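Local coordinates for biofilm-surface layer protein A (Bacillus subtilis, PDB 4BHU) that self-assembles into a stable, water-repellent layer on the surface of biofilms and is required for complex colony architecture, at residues I25-R30 with Y102-E107. The protein carries 1 engineered substitution. Numbering follows the deposited sequence.
Sequences IELTYR and YTFRAE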
ATOM      1  N   ILE I  25      34.504  33.129  -0.019  1.00 34.99           N
ATOM      2  CA  ILE I  25      33.215  33.774  -0.134  1.00 36.70           C
ATOM      3  C   ILE I  25      32.114  32.768   0.226  1.00 39.21           C
ATOM      4  O   ILE I  25      32.232  31.562  -0.050  1.00 34.04           O
ATOM      5  CB  ILE I  25      32.979  34.351  -1.555  1.00 38.61           C
ATOM      6  CG1 ILE I  25      34.198  35.157  -2.019  1.00 41.61           C
ATOM      7  CG2 ILE I  25      31.721  35.231  -1.594  1.00 39.16           C
ATOM      8  CD1 ILE I  25      35.302  34.294  -2.658  1.00 41.07           C
ATOM      9  N   GLU I  26      31.060  33.274   0.863  1.00 34.79           N
ATOM     10  CA  GLU I  26      29.894  32.453   1.179  1.00 33.67           C
ATOM     11  C   GLU I  26      28.655  33.049   0.580  1.00 35.57           C
ATOM     12  O   GLU I  26      28.305  34.209   0.854  1.00 35.82           O
ATOM     13  CB  GLU I  26      29.705  32.300   2.696  1.00 37.91           C
ATOM     14  CG  GLU I  26      30.631  31.268   3.304  1.00 45.49           C
ATOM     15  CD  GLU I  26      30.289  30.912   4.759  1.00 45.10           C
ATOM     16  OE1 GLU I  26      29.249  31.384   5.279  1.00 45.11           O
ATOM     17  OE2 GLU I  26      31.085  30.158   5.364  1.00 41.95           O
ATOM     18  N   LEU I  27      27.978  32.246  -0.234  1.00 29.38           N
ATOM     19  CA  LEU I  27      26.665  32.611  -0.720  1.00 34.10           C
ATOM     20  C   LEU I  27      25.630  31.700  -0.064  1.00 37.31           C
ATOM     21  O   LEU I  27      25.685  30.463  -0.200  1.00 31.20           O
ATOM     22  CB  LEU I  27      26.604  32.497  -2.237  1.00 35.88           C
ATOM     23  CG  LEU I  27      27.799  33.159  -2.931  1.00 35.09           C
ATOM     24  CD1 LEU I  27      27.759  32.833  -4.398  1.00 39.08           C
ATOM     25  CD2 LEU I  27      27.781  34.662  -2.707  1.00 33.60           C
ATOM     26  N   THR I  28      24.701  32.320   0.658  1.00 34.08           N
ATOM     27  CA  THR I  28      23.682  31.573   1.400  1.00 34.85           C
ATOM     28  C   THR I  28      22.282  31.968   0.971  1.00 37.66           C
ATOM     29  O   THR I  28      21.823  33.070   1.256  1.00 37.51           O
ATOM     30  CB  THR I  28      23.822  31.790   2.901  1.00 39.19           C
ATOM     31  OG1 THR I  28      25.141  31.412   3.308  1.00 35.30           O
ATOM     32  CG2 THR I  28      22.787  30.946   3.656  1.00 41.52           C
ATOM     33  N   TYR I  29      21.619  31.067   0.254  1.00 33.06           N
ATOM     34  CA  TYR I  29      20.269  31.315  -0.224  1.00 36.02           C
ATOM     35  C   TYR I  29      19.321  30.721   0.787  1.00 35.95           C
ATOM     36  O   TYR I  29      19.441  29.548   1.162  1.00 31.56           O
ATOM     37  CB  TYR I  29      20.061  30.661  -1.581  1.00 32.34           C
ATOM     38  CG  TYR I  29      18.689  30.819  -2.188  1.00 36.76           C
ATOM     39  CD1 TYR I  29      18.313  32.000  -2.800  1.00 32.62           C
ATOM     40  CD2 TYR I  29      17.789  29.759  -2.196  1.00 31.58           C
ATOM     41  CE1 TYR I  29      17.090  32.130  -3.384  1.00 36.63           C
ATOM     42  CE2 TYR I  29      16.565  29.875  -2.782  1.00 36.89           C
ATOM     43  CZ  TYR I  29      16.207  31.065  -3.364  1.00 38.56           C
ATOM     44  OH  TYR I  29      14.978  31.179  -3.946  1.00 36.12           O
ATOM     45  N   ARG I  30      18.393  31.542   1.244  1.00 36.47           N
ATOM     46  CA  ARG I  30      17.396  31.083   2.196  1.00 42.54           C
ATOM     47  C   ARG I  30      16.032  31.345   1.646  1.00 37.75           C
ATOM     48  O   ARG I  30      15.593  32.491   1.593  1.00 42.69           O
ATOM     49  CB  ARG I  30      17.556  31.801   3.521  1.00 40.84           C
ATOM     50  CG  ARG I  30      18.678  31.230   4.365  1.00 45.84           C
ATOM     51  CD  ARG I  30      18.566  31.738   5.769  1.00 49.86           C
ATOM     52  NE  ARG I  30      19.764  31.474   6.553  1.00 52.47           N
ATOM     53  CZ  ARG I  30      20.083  32.143   7.659  1.00 53.81           C
ATOM     54  NH1 ARG I  30      19.300  33.122   8.108  1.00 53.81           N
ATOM     55  NH2 ARG I  30      21.189  31.836   8.318  1.00 54.43           N
ATOM     56  N   TYR I 102      30.554  43.593  -6.522  1.00 45.13           N
ATOM     57  CA  TYR I 102      30.204  42.407  -7.301  1.00 39.32           C
ATOM     58  C   TYR I 102      28.899  41.804  -6.790  1.00 42.11           C
ATOM     59  O   TYR I 102      28.758  41.538  -5.584  1.00 41.89           O
ATOM     60  CB  TYR I 102      31.319  41.373  -7.189  1.00 38.19           C
ATOM     61  CG  TYR I 102      32.586  41.793  -7.891  1.00 36.81           C
ATOM     62  CD1 TYR I 102      33.478  42.674  -7.289  1.00 41.38           C
ATOM     63  CD2 TYR I 102      32.888  41.313  -9.169  1.00 39.35           C
ATOM     64  CE1 TYR I 102      34.644  43.056  -7.930  1.00 38.05           C
ATOM     65  CE2 TYR I 102      34.048  41.678  -9.812  1.00 40.92           C
ATOM     66  CZ  TYR I 102      34.921  42.557  -9.197  1.00 44.75           C
ATOM     67  OH  TYR I 102      36.081  42.922  -9.851  1.00 45.06           O
ATOM     68  N   THR I 103      27.963  41.594  -7.712  1.00 35.67           N
ATOM     69  CA  THR I 103      26.628  41.123  -7.377  1.00 40.64           C
ATOM     70  C   THR I 103      26.411  39.658  -7.759  1.00 37.99           C
ATOM     71  O   THR I 103      26.677  39.239  -8.893  1.00 36.09           O
ATOM     72  CB  THR I 103      25.543  41.970  -8.072  1.00 46.74           C
ATOM     73  OG1 THR I 103      25.723  43.357  -7.748  1.00 45.00           O
ATOM     74  CG2 THR I 103      24.143  41.514  -7.634  1.00 43.60           C
ATOM     75  N   PHE I 104      25.918  38.900  -6.786  1.00 40.24           N
ATOM     76  CA  PHE I 104      25.597  37.494  -6.946  1.00 32.01           C
ATOM     77  C   PHE I 104      24.083  37.338  -6.963  1.00 37.84           C
ATOM     78  O   PHE I 104      23.364  38.092  -6.301  1.00 34.08           O
ATOM     79  CB  PHE I 104      26.161  36.682  -5.782  1.00 35.10           C
ATOM     80  CG  PHE I 104      27.654  36.720  -5.686  1.00 34.37           C
ATOM     81  CD1 PHE I 104      28.293  37.802  -5.112  1.00 39.00           C
ATOM     82  CD2 PHE I 104      28.424  35.683  -6.187  1.00 34.99           C
ATOM     83  CE1 PHE I 104      29.670  37.840  -5.023  1.00 36.17           C
ATOM     84  CE2 PHE I 104      29.807  35.715  -6.102  1.00 34.71           C
ATOM     85  CZ  PHE I 104      30.429  36.798  -5.520  1.00 37.26           C
ATOM     86  N   ARG I 105      23.621  36.346  -7.717  1.00 33.94           N
ATOM     87  CA  ARG I 105      22.201  36.079  -7.897  1.00 35.85           C
ATOM     88  C   ARG I 105      21.939  34.609  -7.588  1.00 35.43           C
ATOM     89  O   ARG I 105      22.809  33.748  -7.735  1.00 29.04           O
ATOM     90  CB  ARG I 105      21.758  36.416  -9.326  1.00 40.41           C
ATOM     91  CG  ARG I 105      21.926  37.891  -9.665  1.00 53.07           C
ATOM     92  CD  ARG I 105      21.804  38.201 -11.156  1.00 56.80           C
ATOM     93  NE  ARG I 105      21.927  39.639 -11.404  1.00 61.49           N
ATOM     94  CZ  ARG I 105      23.084  40.296 -11.485  1.00 58.89           C
ATOM     95  NH1 ARG I 105      24.238  39.657 -11.343  1.00 56.74           N
ATOM     96  NH2 ARG I 105      23.094  41.602 -11.705  1.00 61.90           N
ATOM     97  N   ALA I 106      20.734  34.326  -7.129  1.00 35.87           N
ATOM     98  CA  ALA I 106      20.360  32.955  -6.839  1.00 33.14           C
ATOM     99  C   ALA I 106      18.853  32.888  -6.910  1.00 39.86           C
ATOM    100  O   ALA I 106      18.160  33.807  -6.472  1.00 37.95           O
ATOM    101  CB  ALA I 106      20.866  32.527  -5.455  1.00 34.61           C
ATOM    102  N   GLU I 107      18.352  31.824  -7.515  1.00 38.71           N
ATOM    103  CA  GLU I 107      16.923  31.627  -7.610  1.00 43.82           C
ATOM    104  C   GLU I 107      16.593  30.150  -7.697  1.00 42.67           C
ATOM    105  O   GLU I 107      17.421  29.320  -8.105  1.00 32.21           O
ATOM    106  CB  GLU I 107      16.376  32.334  -8.843  1.00 44.78           C
ATOM    107  CG  GLU I 107      17.008  31.875 -10.146  1.00 50.73           C
ATOM    108  CD  GLU I 107      16.474  32.641 -11.348  1.00 60.22           C
ATOM    109  OE1 GLU I 107      15.679  33.578 -11.131  1.00 65.27           O
ATOM    110  OE2 GLU I 107      16.840  32.311 -12.498  1.00 60.37           O
TER
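Leu27 and Phe104 meet in the middle of this contact, and Phe104 is the side chain to follow outward. Its CB lies 4.0 Å from Leu27 CD2. With CG anti to its own carbonyl carbon (chi1 -63°), the ring runs across the leucine at about a right angle. CG sits 3.6 Å from Leu27 CD2, which CD1 borders as well. That methyl stands over one face of the ring, 3.8 Å from the centroid and 19° off the normal, a CH-pi contact. Further along the rim, Phe104 CD2 takes the other methyl, Leu27 CD1, at 3.4 Å, and CE2 still feels both branches. At the tip, CZ comes within 4.4 Å of Ile25 CG2, a looser touch.

The packing is that of two sheets laid face to face in a beta sandwich, as expected for an immunoglobulin-like fold: 25-30 is part of strand 22-30, central in a three-stranded sheet, while 102-107 belongs to strand 100-109 of the other. The segments run in roughly the same direction, and side chains supply most of the contact, though the Tyr29 ring also rests on the Ala106-Glu107 backbone. Phe48 also meets the Phe104 ring, with Leu8 and Ala10 of strand 7-12 adding to its surroundings.

Two residues further along each strand, Tyr29 faces Ala106. Its CG is anti to the backbone N (chi1 179°), which carries the ring toward the second strand, so CD1 reaches Ala106 CB at 3.7 Å and CE1 lies equally near Ala106 O. The phenol oxygen passes Glu107 CA at 4.2 Å, while Met40 touches both Tyr29 and Ala106.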